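Local coordinates for tetratricopeptide TPR_2 repeat protein (Thermobaculum terrenum, PDB 5DJS), which is of unknown function but joins tetratricopeptide repeats to a GT-B fold of glycosyltransferase family 41 that holds uridine-5'-diphosphate, at residues A[121-125]-A[417-421]; A[314-320]-A[429-433]; A[347-351]-A[382-387]; A[366-370]-A[394-398]. The protein carries 1 engineered substitution. All blocks are in the same frame, centred on the assembly; numbering follows the deposited sequence.

Contacts 1 and 3 are the more buried of the four, whereas contacts 2 and 4 are only partly buried. All four have at least one segment in the domain built on the sheet with strands 361-365 and 392-395; contacts 3 and 4 lie wholly within it, while contact 1 brings in the loop after helix 111-120. Contacts 1 and 3 meet where Leu417 packs on Leu349. Contacts 2 and 3 are the farthest apart, about 31 Å between centres. The chemistry follows the place: paired tyrosine rings near the nucleotide in contact 1, an indole N-H bound to a helix-end carbonyl in contact 2, a salt bridge over apolar packing in contact 3, and a loop-to-strand contact leading to the uracil in contact 4.

Contact 1 (A[121-125]-A[417-421]); sequences LHYSA and LPYSG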
# COMPACT_ATOMS: atom_id res chain seq x y z
N LEU A 121 -3.66 11.93 3.93
CA LEU A 121 -3.08 12.62 5.10
C LEU A 121 -1.77 11.99 5.60
O LEU A 121 -0.93 12.67 6.18
CB LEU A 121 -4.12 12.69 6.25
CG LEU A 121 -4.99 13.95 6.35
CD1 LEU A 121 -5.67 14.33 5.05
CD2 LEU A 121 -6.04 13.77 7.45
N HIS A 122 -1.59 10.69 5.38
CA HIS A 122 -0.38 9.99 5.85
C HIS A 122 0.89 10.39 5.09
O HIS A 122 2.00 10.25 5.61
CB HIS A 122 -0.60 8.48 5.83
CG HIS A 122 -1.70 8.03 6.75
ND1 HIS A 122 -1.48 7.74 8.08
CD2 HIS A 122 -3.02 7.88 6.54
CE1 HIS A 122 -2.63 7.41 8.64
NE2 HIS A 122 -3.58 7.48 7.73
N TYR A 123 0.71 10.92 3.87
CA TYR A 123 1.81 11.44 3.06
C TYR A 123 2.24 12.86 3.42
O TYR A 123 3.15 13.37 2.78
CB TYR A 123 1.43 11.44 1.59
CG TYR A 123 1.01 10.10 1.07
CD1 TYR A 123 1.87 9.00 1.12
CD2 TYR A 123 -0.25 9.91 0.52
CE1 TYR A 123 1.49 7.76 0.64
CE2 TYR A 123 -0.64 8.68 0.04
CZ TYR A 123 0.23 7.61 0.11
OH TYR A 123 -0.17 6.38 -0.38
N SER A 124 1.60 13.49 4.41
CA SER A 124 1.90 14.88 4.76
C SER A 124 2.16 15.04 6.25
O SER A 124 1.39 14.56 7.08
CB SER A 124 0.74 15.76 4.36
OG SER A 124 0.88 17.05 4.93
N ALA A 125 3.24 15.76 6.59
CA ALA A 125 3.60 16.02 7.99
C ALA A 125 2.68 17.04 8.66
O ALA A 125 2.70 17.16 9.89
CB ALA A 125 5.05 16.47 8.09
N LEU A 417 9.91 9.54 4.78
CA LEU A 417 9.14 10.00 5.93
C LEU A 417 8.12 11.05 5.44
O LEU A 417 8.32 11.65 4.38
CB LEU A 417 10.07 10.60 6.99
CG LEU A 417 11.06 11.69 6.53
CD1 LEU A 417 10.96 12.97 7.34
CD2 LEU A 417 12.48 11.15 6.56
N PRO A 418 7.02 11.27 6.17
CA PRO A 418 6.61 10.52 7.37
C PRO A 418 6.00 9.14 7.11
O PRO A 418 5.75 8.40 8.08
CB PRO A 418 5.56 11.44 8.00
CG PRO A 418 4.97 12.17 6.85
CD PRO A 418 6.11 12.41 5.90
N TYR A 419 5.72 8.81 5.85
CA TYR A 419 5.20 7.50 5.46
C TYR A 419 6.42 6.62 5.10
O TYR A 419 7.02 6.74 4.01
CB TYR A 419 4.22 7.66 4.29
CG TYR A 419 3.33 6.46 3.92
CD1 TYR A 419 3.86 5.19 3.69
CD2 TYR A 419 1.96 6.63 3.70
CE1 TYR A 419 3.06 4.11 3.31
CE2 TYR A 419 1.15 5.57 3.31
CZ TYR A 419 1.71 4.30 3.11
OH TYR A 419 0.94 3.23 2.74
N SER A 420 6.77 5.72 6.02
CA SER A 420 7.89 4.82 5.82
C SER A 420 7.54 3.73 4.84
O SER A 420 6.42 3.20 4.85
CB SER A 420 8.32 4.15 7.13
OG SER A 420 9.25 3.12 6.85
N GLY A 421 8.51 3.38 4.00
CA GLY A 421 8.36 2.29 3.07
C GLY A 421 8.35 0.96 3.80
O GLY A 421 8.53 0.91 5.01
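Tyr123 and Tyr419 mark the closest approach of two irregular backbones, their CA atoms 5.7 Å apart, and a second approach follows between Ala125 and Pro418. A cis peptide bond precedes Pro418, while on the other side Ser124 N is hydrogen-bonded to Leu121 O. The proline ring is set against this backbone: Pro418 CG lies 3.7 Å from His122 O and 4.0 Å from Ala125 N, with the methyl of Ala125 more loosely alongside. Beyond it the two tyrosine side chains run side by side and point the same way. Their planes are within 11° of parallel but slid apart, and the rings barely overlap. Tyr123 CE1 nevertheless sits 3.3 Å from Tyr419 CD2. Tyr419 reaches this place with CG anti to its backbone nitrogen (chi1 -168°), which lays the ring alongside that of Tyr123, and His122 CB also touches Tyr419 CD2 at 3.8 Å. The phenol of Tyr123 is hydrogen-bonded to Arg338, a residue of the uridine-5'-diphosphate pocket that Tyr419 touches as well. Gly421, at the end of the same loop, lines that pocket. The contact thus ties the loop between helices 111-120 and 129-143 to the one joining strand 412-414 to helix 423-430, with helix 344-356 packed against Ala125 and Leu417.

Contact 2 (A[314-320]-A[429-433]); sequences PPDLPGW and LWMGV
With CG anti to the carbonyl carbon, beside the backbone N (chi1 -61°), Trp320 lays its indole across Met431 and Gly432. Met431, folded back by bends at chi2 and chi3, brings its CE to 4.1 Å from Pro318 CB and sets its sulfur obliquely to the five-membered ring of Trp320, a Met-aromatic contact. The indole is fixed in rotation by its N-H: Trp320 NE1 donates to Trp430 O at 2.9 Å with an N-H...O angle of 154°, the oxygen lying near the ring plane, at the edge. One face of the same indole rests on the backbone that follows, where Gly432 CA stands 3.7 Å from the centroid of the six-membered ring of Trp320 in a CH-pi contact. This backbone is the Schellman motif that ends helix 423-430, with Gly432 as its C-prime residue at positive phi, Gly432 N bonded to Leu429 O and Val433 N to Ala428 O. Earlier in the loop, Pro314 CD is placed over one face of the Trp430 indole, 3.7 Å from Trp430 CZ3. Leu317 packs against both Trp430 and Met431, with Leu317 CD2 3.9 Å from Trp430 O. Trp430 NE1 is bonded to Cys311 O, and helix 479-521 meets Trp320 through Arg486 and Arg490.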
# COMPACT_ATOMS: atom_id res chain seq x y z
N PRO A 314 11.63 -14.33 -2.75
CA PRO A 314 11.14 -15.22 -3.79
C PRO A 314 12.26 -16.13 -4.34
O PRO A 314 13.45 -15.86 -4.10
CB PRO A 314 10.62 -14.26 -4.87
CG PRO A 314 11.41 -13.01 -4.67
CD PRO A 314 11.64 -12.92 -3.18
N PRO A 315 11.89 -17.19 -5.07
CA PRO A 315 12.91 -18.09 -5.62
C PRO A 315 13.76 -17.45 -6.73
O PRO A 315 14.97 -17.68 -6.79
CB PRO A 315 12.09 -19.28 -6.15
CG PRO A 315 10.75 -18.70 -6.47
CD PRO A 315 10.53 -17.59 -5.49
N ASP A 316 13.15 -16.62 -7.58
CA ASP A 316 13.83 -16.00 -8.74
C ASP A 316 14.64 -14.73 -8.39
O ASP A 316 14.64 -13.76 -9.16
CB ASP A 316 12.80 -15.72 -9.86
CG ASP A 316 11.71 -14.71 -9.46
OD1 ASP A 316 11.42 -14.58 -8.25
OD2 ASP A 316 11.15 -14.04 -10.36
N LEU A 317 15.36 -14.75 -7.26
CA LEU A 317 16.07 -13.56 -6.76
C LEU A 317 17.35 -13.34 -7.58
O LEU A 317 18.14 -14.27 -7.71
CB LEU A 317 16.43 -13.73 -5.28
CG LEU A 317 16.52 -12.42 -4.48
CD1 LEU A 317 15.13 -11.86 -4.24
CD2 LEU A 317 17.24 -12.62 -3.16
N PRO A 318 17.56 -12.11 -8.12
CA PRO A 318 18.69 -11.86 -9.04
C PRO A 318 20.07 -12.30 -8.58
O PRO A 318 20.89 -12.67 -9.42
CB PRO A 318 18.67 -10.34 -9.19
CG PRO A 318 17.24 -10.00 -9.08
CD PRO A 318 16.72 -10.91 -7.99
N GLY A 319 20.33 -12.25 -7.28
CA GLY A 319 21.63 -12.66 -6.76
C GLY A 319 22.65 -11.54 -6.91
O GLY A 319 22.69 -10.81 -7.91
N TRP A 320 23.50 -11.44 -5.90
CA TRP A 320 24.31 -10.24 -5.68
C TRP A 320 25.44 -10.16 -6.68
O TRP A 320 25.98 -11.18 -7.12
CB TRP A 320 24.87 -10.24 -4.25
CG TRP A 320 23.84 -10.26 -3.15
CD1 TRP A 320 22.49 -10.47 -3.27
CD2 TRP A 320 24.10 -10.08 -1.76
NE1 TRP A 320 21.90 -10.41 -2.03
CE2 TRP A 320 22.86 -10.18 -1.09
CE3 TRP A 320 25.26 -9.85 -1.00
CZ2 TRP A 320 22.74 -10.06 0.30
CZ3 TRP A 320 25.14 -9.72 0.38
CH2 TRP A 320 23.89 -9.83 1.01
N LEU A 429 17.27 -4.93 1.52
CA LEU A 429 17.97 -5.88 2.39
C LEU A 429 18.21 -7.23 1.69
O LEU A 429 19.31 -7.76 1.77
CB LEU A 429 17.23 -6.10 3.72
CG LEU A 429 16.93 -4.90 4.65
CD1 LEU A 429 16.59 -5.40 6.04
CD2 LEU A 429 18.07 -3.90 4.72
N TRP A 430 17.21 -7.74 0.98
CA TRP A 430 17.38 -8.98 0.18
C TRP A 430 18.57 -8.93 -0.79
O TRP A 430 19.18 -9.98 -1.07
CB TRP A 430 16.11 -9.31 -0.63
CG TRP A 430 14.93 -9.86 0.14
CD1 TRP A 430 14.94 -10.46 1.38
CD2 TRP A 430 13.57 -9.90 -0.30
NE1 TRP A 430 13.67 -10.84 1.73
CE2 TRP A 430 12.81 -10.51 0.72
CE3 TRP A 430 12.91 -9.45 -1.46
CZ2 TRP A 430 11.42 -10.69 0.61
CZ3 TRP A 430 11.53 -9.64 -1.57
CH2 TRP A 430 10.80 -10.25 -0.54
N MET A 431 18.88 -7.73 -1.30
CA MET A 431 20.03 -7.49 -2.18
C MET A 431 21.29 -6.95 -1.46
O MET A 431 22.19 -6.39 -2.10
CB MET A 431 19.61 -6.52 -3.30
CG MET A 431 18.44 -7.02 -4.14
SD MET A 431 18.72 -8.65 -4.87
CE MET A 431 20.12 -8.34 -5.95
N GLY A 432 21.37 -7.14 -0.15
CA GLY A 432 22.53 -6.73 0.62
C GLY A 432 22.82 -5.25 0.64
O GLY A 432 23.98 -4.86 0.80
N VAL A 433 21.77 -4.43 0.51
CA VAL A 433 21.88 -2.97 0.59
C VAL A 433 21.29 -2.54 1.93
O VAL A 433 20.14 -2.88 2.22
CB VAL A 433 21.13 -2.29 -0.58
CG1 VAL A 433 21.26 -0.77 -0.51
CG2 VAL A 433 21.67 -2.78 -1.92

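Contact 3 (A[347-351]-A[382-387]); sequences LDLWA and LEGRGV
The C-terminal turn of helix 372-383 packs on helix 344-356, and Arg385, lying in the Schellman motif that ends the former, carries much of the contact. Gly386 at positive phi is the C-prime residue of that motif, and Leu382 O accepts from both Arg385 N and Val387 N. From this turn the arginine reaches across the neighbouring helix: extended from CG to NE, it places one face of its guanidinium over an apolar group, Leu347 CB, which lies 3.6 Å from Arg385 CZ, and its NE beside Asp348. Arg385 NE donates to Asp348 OD1 at 2.7 Å, meeting the oxygen on its anti side and close to the carboxylate plane. NH2 adds a weak bond to the same oxygen, so the salt bridge is forked on a single carboxylate atom, with the carboxylate and guanidinium planes turned 39° apart. A further bond, from NH1 to Ala381 O, ties the group back to its own helix. Behind the charges the packing is apolar. Ala351 CB touches Arg385 CB at 3.6 Å and Val387 CG2 at 3.7 Å. The side chains of Leu347 and Leu382 cross at about a right angle, with Leu347 CD1 3.9 Å from Leu382 CD1. Such side-by-side helices are those of consecutive beta-alpha-beta crossovers, here linking the parallel strands 332-335, 361-365 and 392-395 of a Rossmann-like domain of the GT-B fold.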
# COMPACT_ATOMS: atom_id res chain seq x y z
N LEU A 347 12.88 15.49 1.07
CA LEU A 347 13.73 16.28 0.17
C LEU A 347 14.68 17.25 0.89
O LEU A 347 15.81 17.40 0.48
CB LEU A 347 12.88 17.04 -0.87
CG LEU A 347 12.57 16.43 -2.25
CD1 LEU A 347 13.07 15.01 -2.46
CD2 LEU A 347 11.08 16.51 -2.56
N ASP A 348 14.22 17.88 1.97
CA ASP A 348 15.09 18.74 2.79
C ASP A 348 16.30 17.95 3.33
O ASP A 348 17.43 18.43 3.26
CB ASP A 348 14.32 19.37 3.97
CG ASP A 348 13.30 20.46 3.53
OD1 ASP A 348 13.32 20.93 2.37
OD2 ASP A 348 12.48 20.86 4.38
N LEU A 349 16.05 16.74 3.84
CA LEU A 349 17.10 15.88 4.40
C LEU A 349 18.03 15.32 3.33
O LEU A 349 19.25 15.34 3.49
CB LEU A 349 16.49 14.71 5.19
CG LEU A 349 15.58 15.01 6.38
CD1 LEU A 349 15.42 13.76 7.23
CD2 LEU A 349 16.08 16.18 7.23
N TRP A 350 17.45 14.81 2.25
CA TRP A 350 18.24 14.26 1.14
C TRP A 350 19.18 15.29 0.51
O TRP A 350 20.28 14.95 0.07
CB TRP A 350 17.35 13.63 0.06
CG TRP A 350 16.60 12.39 0.50
CD1 TRP A 350 16.74 11.70 1.67
CD2 TRP A 350 15.62 11.69 -0.26
NE1 TRP A 350 15.90 10.62 1.70
CE2 TRP A 350 15.20 10.59 0.52
CE3 TRP A 350 15.04 11.90 -1.52
CZ2 TRP A 350 14.22 9.68 0.07
CZ3 TRP A 350 14.07 11.00 -1.97
CH2 TRP A 350 13.67 9.91 -1.17
N ALA A 351 18.74 16.55 0.48
CA ALA A 351 19.57 17.65 0.00
C ALA A 351 20.76 17.87 0.92
O ALA A 351 21.89 17.98 0.44
CB ALA A 351 18.75 18.92 -0.12
N LEU A 382 14.99 19.89 -5.94
CA LEU A 382 16.34 19.74 -5.37
C LEU A 382 17.26 20.94 -5.61
O LEU A 382 17.95 21.36 -4.67
CB LEU A 382 17.01 18.43 -5.83
CG LEU A 382 16.93 17.32 -4.77
CD1 LEU A 382 15.71 16.42 -4.97
CD2 LEU A 382 18.20 16.50 -4.77
N GLU A 383 17.25 21.51 -6.82
CA GLU A 383 18.06 22.72 -7.11
C GLU A 383 17.71 23.88 -6.18
O GLU A 383 18.61 24.58 -5.71
CB GLU A 383 17.96 23.16 -8.58
CG GLU A 383 18.49 22.14 -9.58
CD GLU A 383 19.25 22.75 -10.77
OE1 GLU A 383 20.31 22.18 -11.15
OE2 GLU A 383 18.80 23.78 -11.32
N GLY A 384 16.42 24.04 -5.88
CA GLY A 384 15.96 25.01 -4.89
C GLY A 384 16.53 24.83 -3.49
O GLY A 384 16.56 25.78 -2.72
N ARG A 385 16.95 23.61 -3.16
CA ARG A 385 17.68 23.30 -1.91
C ARG A 385 19.21 23.25 -2.08
O ARG A 385 19.91 22.69 -1.23
CB ARG A 385 17.18 21.96 -1.34
CG ARG A 385 15.69 21.93 -1.04
CD ARG A 385 15.19 20.51 -0.86
NE ARG A 385 13.87 20.50 -0.23
CZ ARG A 385 12.69 20.64 -0.85
NH1 ARG A 385 12.61 20.80 -2.17
NH2 ARG A 385 11.57 20.62 -0.13
N GLY A 386 19.73 23.85 -3.17
CA GLY A 386 21.17 24.01 -3.40
C GLY A 386 21.92 22.83 -3.99
O GLY A 386 23.15 22.79 -3.95
N VAL A 387 21.20 21.87 -4.57
CA VAL A 387 21.78 20.61 -5.03
C VAL A 387 21.60 20.54 -6.54
O VAL A 387 20.48 20.64 -7.03
CB VAL A 387 21.07 19.39 -4.38
CG1 VAL A 387 21.59 18.08 -4.96
CG2 VAL A 387 21.25 19.42 -2.86

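Contact 4 (A[366-370]-A[394-398]); sequences ATGLQ and LLSPM. With UDP (uridine-5'-diphosphate), chain E.
Leu369 makes the tight part of this contact, pressing on the end of strand 392-395. Leu369 CB stands 3.4 Å from Leu395 O, and Leu369 CD1, carried by an extended chi2 of 177°, reaches 4.0 Å from Leu394 CB; the two side chains, of Leu369 and Leu394, cross at about a right angle. Ala366 to Leu369 form a type II turn with Gly368 at positive phi. Pro397 CD sits 3.6 Å from Ala366 O, and Pro397 CG meets Thr367 CG2 at 4.0 Å. The more open side lies at Gln370 and Ser396, where the backbones run close but both residues are partly exposed and Gln370 CB meets Ser396 OG at 3.6 Å. Leu395, exposed, points away from the turn and touches strand 361-365. Thr367 OG1 is hydrogen-bonded to Tyr59 OH of helix 59-72, which links the turn to the tetratricopeptide repeats. Beyond Pro397, itself a pocket residue, the chain continues as a loop along the nucleotide: N3 of uridine-5'-diphosphate donates to Met398 O at 2.9 Å, and Met398 N makes a weak bond to its O4 at 3.4 Å. N3 and O4 of the base are thus met by main-chain atoms, consistent with recognition of uracil by the backbone of Met398.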
# COMPACT_ATOMS: atom_id res chain seq x y z
N ALA A 366 10.42 5.00 -9.72
CA ALA A 366 9.00 5.04 -9.34
C ALA A 366 8.12 5.32 -10.56
O ALA A 366 8.60 5.71 -11.63
CB ALA A 366 8.77 6.10 -8.27
N THR A 367 6.82 5.12 -10.38
CA THR A 367 5.85 5.36 -11.44
C THR A 367 5.63 6.84 -11.52
O THR A 367 5.51 7.49 -10.48
CB THR A 367 4.51 4.71 -11.10
OG1 THR A 367 4.09 5.18 -9.82
CG2 THR A 367 4.63 3.19 -11.06
N GLY A 368 5.58 7.38 -12.73
CA GLY A 368 5.46 8.82 -12.95
C GLY A 368 6.74 9.46 -13.44
O GLY A 368 6.68 10.51 -14.08
N LEU A 369 7.88 8.83 -13.18
CA LEU A 369 9.16 9.36 -13.64
C LEU A 369 9.43 9.23 -15.13
O LEU A 369 10.35 9.86 -15.63
CB LEU A 369 10.30 8.75 -12.82
CG LEU A 369 10.26 9.16 -11.34
CD1 LEU A 369 11.37 8.45 -10.59
CD2 LEU A 369 10.37 10.66 -11.15
N GLN A 370 8.61 8.46 -15.84
CA GLN A 370 8.60 8.49 -17.31
C GLN A 370 8.18 9.85 -17.91
O GLN A 370 8.56 10.15 -19.05
CB GLN A 370 7.76 7.34 -17.92
CG GLN A 370 6.24 7.45 -17.81
CD GLN A 370 5.72 7.18 -16.41
OE1 GLN A 370 6.40 7.42 -15.42
NE2 GLN A 370 4.49 6.68 -16.32
N LEU A 394 16.68 9.92 -12.22
CA LEU A 394 15.31 9.43 -12.13
C LEU A 394 15.05 8.43 -13.24
O LEU A 394 15.40 8.68 -14.39
CB LEU A 394 14.33 10.59 -12.30
CG LEU A 394 14.40 11.84 -11.42
CD1 LEU A 394 14.84 11.53 -9.99
CD2 LEU A 394 15.30 12.91 -12.01
N LEU A 395 14.41 7.31 -12.90
CA LEU A 395 14.18 6.22 -13.85
C LEU A 395 12.71 5.78 -13.90
O LEU A 395 12.02 5.77 -12.88
CB LEU A 395 15.07 5.02 -13.50
CG LEU A 395 16.32 4.81 -14.37
CD1 LEU A 395 17.38 4.00 -13.63
CD2 LEU A 395 15.96 4.14 -15.70
N SER A 396 12.26 5.42 -15.10
CA SER A 396 10.92 4.89 -15.30
C SER A 396 10.82 3.50 -14.64
O SER A 396 11.83 2.81 -14.51
CB SER A 396 10.62 4.79 -16.80
OG SER A 396 11.07 5.95 -17.48
N PRO A 397 9.60 3.09 -14.25
CA PRO A 397 9.47 1.83 -13.50
C PRO A 397 9.76 0.56 -14.33
O PRO A 397 9.65 0.57 -15.56
CB PRO A 397 8.00 1.85 -13.03
CG PRO A 397 7.30 2.68 -14.05
CD PRO A 397 8.29 3.70 -14.54
N MET A 398 10.14 -0.51 -13.62
CA MET A 398 10.60 -1.77 -14.22
C MET A 398 9.89 -3.00 -13.66
O MET A 398 9.29 -2.92 -12.58
CB MET A 398 12.07 -1.97 -13.87
CG MET A 398 13.00 -0.91 -14.41
SD MET A 398 14.66 -1.24 -13.82
CE MET A 398 14.55 -0.64 -12.16
N1 UDP E . 7.91 -2.04 -8.05
C2 UDP E . 8.17 -2.35 -9.41
N3 UDP E . 8.68 -1.40 -10.23
C4 UDP E . 8.94 -0.17 -9.78
C5 UDP E . 8.71 0.17 -8.45
C6 UDP E . 8.19 -0.79 -7.60
O2 UDP E . 7.94 -3.49 -9.88
O4 UDP E . 9.40 0.69 -10.55
C1' UDP E . 7.37 -3.07 -7.14
C2' UDP E . 8.39 -3.38 -6.06
O2' UDP E . 8.44 -4.80 -5.92
C3' UDP E . 7.88 -2.64 -4.83
C4' UDP E . 6.38 -2.47 -5.06
O4' UDP E . 6.17 -2.66 -6.46
O3' UDP E . 8.15 -3.33 -3.62
C5' UDP E . 5.79 -1.11 -4.67
O5' UDP E . 6.41 -0.53 -3.52
PA UDP E . 6.14 1.03 -3.17
O1A UDP E . 4.65 1.17 -2.94
O2A UDP E . 6.82 1.85 -4.24
O3A UDP E . 6.91 1.36 -1.79
PB UDP E . 6.71 0.54 -0.41
O1B UDP E . 6.82 -0.92 -0.76
O2B UDP E . 7.86 0.98 0.43
O3B UDP E . 5.36 0.98 0.11